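Local coordinates for protein 2-aminomuconic 6-semialdehyde dehydrogenase (Pseudomonas sp., PDB 7BZV) that probably oxidises 2-aminomuconic 6-semialdehyde with NAD+ in the meta-cleavage pathway of 2-aminophenol catabolism, working as a tetramer, at residues B[35-40]-B[204-209]; B[147-152]-B[174-179]. All blocks are in the same frame, centred on the assembly; numbering follows the deposited sequence.

Contact 1. Residues B[35-40]-B[204-209]; sequences HEADRD and NLVHGF
E36 and G208 bring their backbones within 4.9 Å, CA to CA, and the backbones are tied by one bond, A37 N to H207 O at 3.0 Å with an N-H...O angle of 166°. The join lies on the Rossmann-like, NAD-binding part of the aldehyde dehydrogenase fold, where the connection from strand 30-35 to helix 39-52 passes the chain leaving strand 203-205. A second tie comes from N7 of strand 3-9, whose side-chain amide donates to H35 O and accepts from H207 N, so one residue bridges both segments.

Beside the bond, the methyl of A37 packs against V206, CB to CB 3.8 Å. E36 runs along segment 204-209 to reach F209. With CG anti to the backbone N (chi1 -175°) and the chain extended beyond it, the side chain passes G208, where CG lies 4.0 Å from G208 CA. The backbone angles of G208 are of a kind that calls for glycine. K18 makes a salt bridge to E36 OE1, while S213 hydrogen-bonds OE2, and together they should fix the rotation of the carboxylate. H207 turns its imidazole aside to T187, which bonds NE2, and presents its CB to H35 O at 3.4 Å. At the far end the E36 carboxylate meets the edge of the F209 ring, the two planes 66° apart, with OE1 3.6 Å from CE1 and OE2 3.6 Å from CD1.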
ATOM      1  N   HIS B  35      18.506  -0.852 -41.886  1.00 49.53           N
ATOM      2  CA  HIS B  35      17.498  -0.434 -42.851  1.00 45.14           C
ATOM      3  C   HIS B  35      16.606   0.624 -42.232  1.00 49.04           C
ATOM      4  O   HIS B  35      15.851   0.337 -41.295  1.00 52.87           O
ATOM      5  CB  HIS B  35      16.681  -1.631 -43.310  1.00 46.25           C
ATOM      6  CG  HIS B  35      17.500  -2.679 -43.995  1.00 57.70           C
ATOM      7  ND1 HIS B  35      17.320  -3.021 -45.320  1.00 59.09           N
ATOM      8  CD2 HIS B  35      18.519  -3.445 -43.544  1.00 49.96           C
ATOM      9  CE1 HIS B  35      18.180  -3.970 -45.647  1.00 57.31           C
ATOM     10  NE2 HIS B  35      18.920  -4.244 -44.589  1.00 55.85           N
ATOM     11  N   GLU B  36      16.674   1.836 -42.780  1.00 46.04           N
ATOM     12  CA  GLU B  36      15.992   2.975 -42.192  1.00 54.40           C
ATOM     13  C   GLU B  36      14.515   2.966 -42.559  1.00 57.42           C
ATOM     14  O   GLU B  36      14.142   2.629 -43.681  1.00 58.83           O
ATOM     15  CB  GLU B  36      16.646   4.279 -42.648  1.00 51.14           C
ATOM     16  CG  GLU B  36      16.071   5.523 -41.969  1.00 67.86           C
ATOM     17  CD  GLU B  36      16.839   6.799 -42.275  1.00 62.59           C
ATOM     18  OE1 GLU B  36      17.850   6.724 -42.994  1.00 52.98           O
ATOM     19  OE2 GLU B  36      16.424   7.879 -41.785  1.00 62.47           O
ATOM     20  N   ALA B  37      13.680   3.357 -41.602  1.00 55.93           N
ATOM     21  CA  ALA B  37      12.234   3.369 -41.759  1.00 59.90           C
ATOM     22  C   ALA B  37      11.767   4.774 -42.105  1.00 66.67           C
ATOM     23  O   ALA B  37      12.167   5.744 -41.448  1.00 51.29           O
ATOM     24  CB  ALA B  37      11.552   2.899 -40.473  1.00 52.80           C
ATOM     25  N   ASP B  38      10.907   4.881 -43.122  1.00 61.74           N
ATOM     26  CA  ASP B  38      10.362   6.170 -43.529  1.00 57.89           C
ATOM     27  C   ASP B  38       9.118   6.501 -42.709  1.00 54.80           C
ATOM     28  O   ASP B  38       8.645   5.701 -41.899  1.00 52.59           O
ATOM     29  CB  ASP B  38      10.022   6.181 -45.024  1.00 58.65           C
ATOM     30  CG  ASP B  38       9.240   4.960 -45.450  1.00 67.64           C
ATOM     31  OD1 ASP B  38       8.248   4.620 -44.767  1.00 69.68           O
ATOM     32  OD2 ASP B  38       9.611   4.344 -46.478  1.00 78.78           O
ATOM     33  N   ARG B  39       8.585   7.707 -42.922  1.00 62.80           N
ATOM     34  CA  ARG B  39       7.363   8.101 -42.228  1.00 56.74           C
ATOM     35  C   ARG B  39       6.259   7.074 -42.427  1.00 55.97           C
ATOM     36  O   ARG B  39       5.466   6.823 -41.506  1.00 49.43           O
ATOM     37  CB  ARG B  39       6.899   9.477 -42.720  1.00 59.24           C
ATOM     38  CG  ARG B  39       5.888  10.156 -41.808  1.00 75.91           C
ATOM     39  CD  ARG B  39       5.696  11.624 -42.161  1.00 84.38           C
ATOM     40  NE  ARG B  39       6.106  12.489 -41.063  1.00 87.31           N
ATOM     41  CZ  ARG B  39       7.097  13.367 -41.139  1.00 84.44           C
ATOM     42  NH1 ARG B  39       7.770  13.510 -42.280  1.00 83.91           N
ATOM     43  NH2 ARG B  39       7.414  14.109 -40.077  1.00 61.60           N
ATOM     44  N   ASP B  40       6.208   6.461 -43.613  1.00 62.15           N
ATOM     45  CA  ASP B  40       5.131   5.536 -43.953  1.00 71.55           C
ATOM     46  C   ASP B  40       5.177   4.291 -43.082  1.00 51.27           C
ATOM     47  O   ASP B  40       4.140   3.804 -42.615  1.00 46.31           O
ATOM     48  CB  ASP B  40       5.230   5.117 -45.424  1.00 80.86           C
ATOM     49  CG  ASP B  40       4.619   6.120 -46.368  1.00 83.57           C
ATOM     50  OD1 ASP B  40       3.978   7.080 -45.895  1.00 63.67           O
ATOM     51  OD2 ASP B  40       4.782   5.937 -47.595  1.00 98.73           O
ATOM     52  N   ASN B 204       6.996  -3.740 -32.390  1.00 31.65           N
ATOM     53  CA  ASN B 204       7.428  -3.234 -33.686  1.00 35.95           C
ATOM     54  C   ASN B 204       8.731  -2.465 -33.544  1.00 33.71           C
ATOM     55  O   ASN B 204       8.924  -1.711 -32.583  1.00 35.73           O
ATOM     56  CB  ASN B 204       6.375  -2.319 -34.283  1.00 34.43           C
ATOM     57  CG  ASN B 204       5.056  -3.004 -34.479  1.00 45.71           C
ATOM     58  OD1 ASN B 204       4.892  -3.830 -35.378  1.00 43.16           O
ATOM     59  ND2 ASN B 204       4.101  -2.685 -33.612  1.00 46.20           N
ATOM     60  N   LEU B 205       9.628  -2.671 -34.503  1.00 34.34           N
ATOM     61  CA  LEU B 205      10.970  -2.106 -34.473  1.00 34.93           C
ATOM     62  C   LEU B 205      11.171  -1.302 -35.748  1.00 42.31           C
ATOM     63  O   LEU B 205      11.076  -1.854 -36.852  1.00 40.28           O
ATOM     64  CB  LEU B 205      12.036  -3.202 -34.369  1.00 30.22           C
ATOM     65  CG  LEU B 205      13.523  -2.825 -34.545  1.00 34.57           C
ATOM     66  CD1 LEU B 205      13.998  -2.001 -33.414  1.00 34.12           C
ATOM     67  CD2 LEU B 205      14.326  -4.087 -34.665  1.00 36.40           C
ATOM     68  N   VAL B 206      11.433  -0.005 -35.591  1.00 33.15           N
ATOM     69  CA  VAL B 206      11.786   0.874 -36.701  1.00 41.31           C
ATOM     70  C   VAL B 206      13.159   1.467 -36.440  1.00 47.37           C
ATOM     71  O   VAL B 206      13.411   2.001 -35.355  1.00 42.04           O
ATOM     72  CB  VAL B 206      10.756   1.999 -36.891  1.00 34.64           C
ATOM     73  CG1 VAL B 206       9.472   1.416 -37.489  1.00 46.31           C
ATOM     74  CG2 VAL B 206      10.473   2.714 -35.591  1.00 46.48           C
ATOM     75  N   HIS B 207      14.021   1.436 -37.451  1.00 38.08           N
ATOM     76  CA  HIS B 207      15.363   1.982 -37.323  1.00 48.12           C
ATOM     77  C   HIS B 207      15.479   3.391 -37.912  1.00 60.10           C
ATOM     78  O   HIS B 207      14.720   3.800 -38.802  1.00 44.96           O
ATOM     79  CB  HIS B 207      16.373   1.073 -38.011  1.00 38.12           C
ATOM     80  CG  HIS B 207      16.664  -0.184 -37.262  1.00 39.51           C
ATOM     81  ND1 HIS B 207      17.299  -0.187 -36.037  1.00 42.08           N
ATOM     82  CD2 HIS B 207      16.411  -1.481 -37.558  1.00 44.69           C
ATOM     83  CE1 HIS B 207      17.432  -1.433 -35.616  1.00 43.38           C
ATOM     84  NE2 HIS B 207      16.901  -2.237 -36.520  1.00 44.51           N
ATOM     85  N   GLY B 208      16.436   4.138 -37.390  1.00 43.06           N
ATOM     86  CA  GLY B 208      16.859   5.362 -38.044  1.00 56.80           C
ATOM     87  C   GLY B 208      17.502   6.325 -37.066  1.00 60.87           C
ATOM     88  O   GLY B 208      18.079   5.914 -36.059  1.00 49.12           O
ATOM     89  N   PHE B 209      17.352   7.604 -37.382  1.00 71.16           N
ATOM     90  CA  PHE B 209      17.910   8.706 -36.622  1.00 69.52           C
ATOM     91  C   PHE B 209      16.787   9.429 -35.887  1.00 70.20           C
ATOM     92  O   PHE B 209      15.669   8.918 -35.761  1.00 71.78           O
ATOM     93  CB  PHE B 209      18.697   9.612 -37.574  1.00 57.38           C
ATOM     94  CG  PHE B 209      19.667   8.862 -38.432  1.00 48.86           C
ATOM     95  CD1 PHE B 209      19.254   8.246 -39.606  1.00 50.74           C
ATOM     96  CD2 PHE B 209      20.996   8.749 -38.049  1.00 54.76           C
ATOM     97  CE1 PHE B 209      20.156   7.539 -40.398  1.00 49.71           C
ATOM     98  CE2 PHE B 209      21.901   8.047 -38.832  1.00 56.44           C
ATOM     99  CZ  PHE B 209      21.479   7.438 -40.002  1.00 56.39           C
TER

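Contact 2. Residues B[147-152]-B[174-179]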
ATOM      1  N   VAL B 147       2.746   2.610 -27.399  1.00 34.67           N
ATOM      2  CA  VAL B 147       3.774   3.397 -26.725  1.00 33.55           C
ATOM      3  C   VAL B 147       4.983   3.527 -27.642  1.00 33.13           C
ATOM      4  O   VAL B 147       5.517   2.523 -28.132  1.00 32.89           O
ATOM      5  CB  VAL B 147       4.154   2.734 -25.392  1.00 33.18           C
ATOM      6  CG1 VAL B 147       5.373   3.413 -24.769  1.00 29.71           C
ATOM      7  CG2 VAL B 147       2.967   2.754 -24.459  1.00 31.43           C
ATOM      8  N   GLY B 148       5.418   4.761 -27.892  1.00 30.54           N
ATOM      9  CA  GLY B 148       6.640   4.990 -28.643  1.00 28.44           C
ATOM     10  C   GLY B 148       7.858   4.982 -27.723  1.00 28.83           C
ATOM     11  O   GLY B 148       7.868   5.662 -26.697  1.00 33.44           O
ATOM     12  N   VAL B 149       8.860   4.180 -28.083  1.00 32.07           N
ATOM     13  CA  VAL B 149      10.062   3.972 -27.262  1.00 34.34           C
ATOM     14  C   VAL B 149      11.272   4.430 -28.069  1.00 28.66           C
ATOM     15  O   VAL B 149      11.624   3.823 -29.083  1.00 35.05           O
ATOM     16  CB  VAL B 149      10.233   2.506 -26.824  1.00 39.31           C
ATOM     17  CG1 VAL B 149      11.509   2.354 -26.005  1.00 40.23           C
ATOM     18  CG2 VAL B 149       9.024   1.993 -26.035  1.00 33.87           C
ATOM     19  N   ILE B 150      11.924   5.477 -27.605  1.00 32.13           N
ATOM     20  CA  ILE B 150      13.118   5.999 -28.240  1.00 29.84           C
ATOM     21  C   ILE B 150      14.250   5.768 -27.253  1.00 25.82           C
ATOM     22  O   ILE B 150      14.232   6.318 -26.144  1.00 31.17           O
ATOM     23  CB  ILE B 150      12.964   7.482 -28.611  1.00 40.16           C
ATOM     24  CG1 ILE B 150      11.794   7.621 -29.602  1.00 41.63           C
ATOM     25  CG2 ILE B 150      14.262   8.007 -29.196  1.00 48.39           C
ATOM     26  CD1 ILE B 150      11.317   9.029 -29.787  1.00 44.46           C
ATOM     27  N   SER B 151      15.206   4.912 -27.638  1.00 30.10           N
ATOM     28  CA  SER B 151      16.173   4.286 -26.732  1.00 33.47           C
ATOM     29  C   SER B 151      17.585   4.767 -27.013  1.00 29.99           C
ATOM     30  O   SER B 151      17.954   4.921 -28.183  1.00 30.33           O
ATOM     31  CB  SER B 151      16.144   2.755 -26.871  1.00 34.90           C
ATOM     32  OG  SER B 151      15.295   2.181 -25.917  1.00 49.27           O
ATOM     33  N   PRO B 152      18.407   4.962 -25.983  1.00 27.32           N
ATOM     34  CA  PRO B 152      19.731   5.552 -26.184  1.00 28.97           C
ATOM     35  C   PRO B 152      20.794   4.510 -26.532  1.00 33.39           C
ATOM     36  O   PRO B 152      20.572   3.298 -26.488  1.00 32.47           O
ATOM     37  CB  PRO B 152      20.041   6.191 -24.826  1.00 33.05           C
ATOM     38  CG  PRO B 152      19.381   5.244 -23.839  1.00 31.59           C
ATOM     39  CD  PRO B 152      18.121   4.723 -24.553  1.00 34.92           C
ATOM     40  N   VAL B 174       4.090  -1.748 -28.715  1.00 32.19           N
ATOM     41  CA  VAL B 174       5.174  -0.777 -28.717  1.00 29.28           C
ATOM     42  C   VAL B 174       5.704  -0.562 -30.127  1.00 32.77           C
ATOM     43  O   VAL B 174       5.663  -1.454 -30.979  1.00 30.06           O
ATOM     44  CB  VAL B 174       6.354  -1.142 -27.758  1.00 26.49           C
ATOM     45  CG1 VAL B 174       5.859  -1.213 -26.357  1.00 24.21           C
ATOM     46  CG2 VAL B 174       7.039  -2.430 -28.156  1.00 24.87           C
ATOM     47  N   VAL B 175       6.153   0.666 -30.372  1.00 32.21           N
ATOM     48  CA  VAL B 175       6.960   1.019 -31.539  1.00 30.99           C
ATOM     49  C   VAL B 175       8.274   1.562 -31.017  1.00 33.08           C
ATOM     50  O   VAL B 175       8.295   2.604 -30.350  1.00 32.71           O
ATOM     51  CB  VAL B 175       6.269   2.044 -32.446  1.00 34.80           C
ATOM     52  CG1 VAL B 175       7.153   2.354 -33.634  1.00 41.48           C
ATOM     53  CG2 VAL B 175       4.942   1.494 -32.925  1.00 32.84           C
ATOM     54  N   VAL B 176       9.361   0.869 -31.339  1.00 26.75           N
ATOM     55  CA  VAL B 176      10.655   1.021 -30.681  1.00 31.77           C
ATOM     56  C   VAL B 176      11.651   1.487 -31.720  1.00 36.75           C
ATOM     57  O   VAL B 176      11.742   0.886 -32.798  1.00 33.98           O
ATOM     58  CB  VAL B 176      11.111  -0.319 -30.072  1.00 36.06           C
ATOM     59  CG1 VAL B 176      12.589  -0.400 -30.003  1.00 44.61           C
ATOM     60  CG2 VAL B 176      10.431  -0.530 -28.732  1.00 42.62           C
ATOM     61  N   LYS B 177      12.391   2.547 -31.407  1.00 32.85           N
ATOM     62  CA  LYS B 177      13.477   2.987 -32.287  1.00 39.41           C
ATOM     63  C   LYS B 177      14.786   3.002 -31.520  1.00 30.18           C
ATOM     64  O   LYS B 177      14.997   3.910 -30.690  1.00 35.55           O
ATOM     65  CB  LYS B 177      13.225   4.373 -32.869  1.00 36.81           C
ATOM     66  CG  LYS B 177      14.279   4.741 -33.973  1.00 46.01           C
ATOM     67  CD  LYS B 177      14.825   6.172 -33.799  1.00 48.93           C
ATOM     68  CE  LYS B 177      16.319   6.245 -33.451  1.00 47.64           C
ATOM     69  NZ  LYS B 177      16.781   7.656 -33.298  1.00 65.67           N
ATOM     70  N   PRO B 178      15.681   2.048 -31.731  1.00 31.20           N
ATOM     71  CA  PRO B 178      16.965   2.070 -31.017  1.00 31.36           C
ATOM     72  C   PRO B 178      17.875   3.122 -31.633  1.00 38.05           C
ATOM     73  O   PRO B 178      17.659   3.586 -32.755  1.00 34.24           O
ATOM     74  CB  PRO B 178      17.528   0.666 -31.246  1.00 39.59           C
ATOM     75  CG  PRO B 178      16.976   0.315 -32.697  1.00 37.35           C
ATOM     76  CD  PRO B 178      15.594   0.938 -32.712  1.00 34.65           C
ATOM     77  N   SER B 179      18.903   3.499 -30.879  1.00 37.84           N
ATOM     78  CA  SER B 179      19.879   4.447 -31.398  1.00 34.32           C
ATOM     79  C   SER B 179      20.473   3.930 -32.702  1.00 39.05           C
ATOM     80  O   SER B 179      20.779   2.739 -32.834  1.00 34.84           O
ATOM     81  CB  SER B 179      21.006   4.659 -30.398  1.00 33.46           C
ATOM     82  OG  SER B 179      22.091   5.326 -31.028  1.00 36.66           O
TER
HETATM   83  O   HOH W   1      17.768   6.893 -30.347  1.00 78.12           O
HETATM   84  O   HOH W   2      19.441   1.823 -28.568  1.00 28.89           O
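V149 O is gripped by two neighbouring groups of the other strand: K177 N donates to it at 2.8 Å, and V176 CA comes to 3.4 Å in a CA-H...O contact. The amide lies nearly along the carbonyl direction, the C=O...N angle being 178°. V149 also donates, its N reaching V175 O at 2.8 Å, so both polar backbone atoms of this residue are used by the partner strand. V175 N to V147 O and S151 N to K177 O complete a parallel ladder of four bonds. The strand axes run 4.7 Å apart at 15°, the small angle expected of neighbouring strands in a twisted sheet.

V149 and V176 stand side by side on the same face as V147 and V174. Here V176 CG2, anti to its own carbonyl carbon, lies 3.6 Å from V149 CB. Helix 156-169 covers this face, with L160 touching V176 and A167 touching V174. I150 and K177 project from the reverse face. The lysine chain is bent at chi2 (-134°) and chi3, and its NZ makes weak contacts: a hydrogen bond to F209 O, a long ion pair with E180 and a bond to a water.

Past the last strand bond, two waters join the segments. The one at K177 NZ donates to S151 O at 2.9 Å; the second donates to P152 O at 2.8 Å and accepts from S179 N at 2.9 Å. S179 OG bonds D181 N, and a glycerol, probably from the crystallisation liquor, lies close to the S179 side chain. Strand 134-150, helix 156-169 and strand 173-177 form a beta-alpha-beta crossover, and the C-terminal strand ends are where Rossmann-like aldehyde dehydrogenases receive NAD+.

Contacts 1 and 2 are both buried, but contact 2 is nearer the chain centre, about 12 Å between centres against about 21 Å for contact 1. They share one sheet: strand 203-205 lies next to strand 173-177, and the backbone of V176 probably bonds N204 O and V206 N, each at 2.9 Å. K177 also packs against the carbonyls of V206 and G208. Contact 2 is thus the regular interior, a parallel ladder with valines paired on one face. Contact 1 lies where the chain runs on past the strand, held by one cross-segment hydrogen bond, polar side chains and outside partners, with F209 partly exposed.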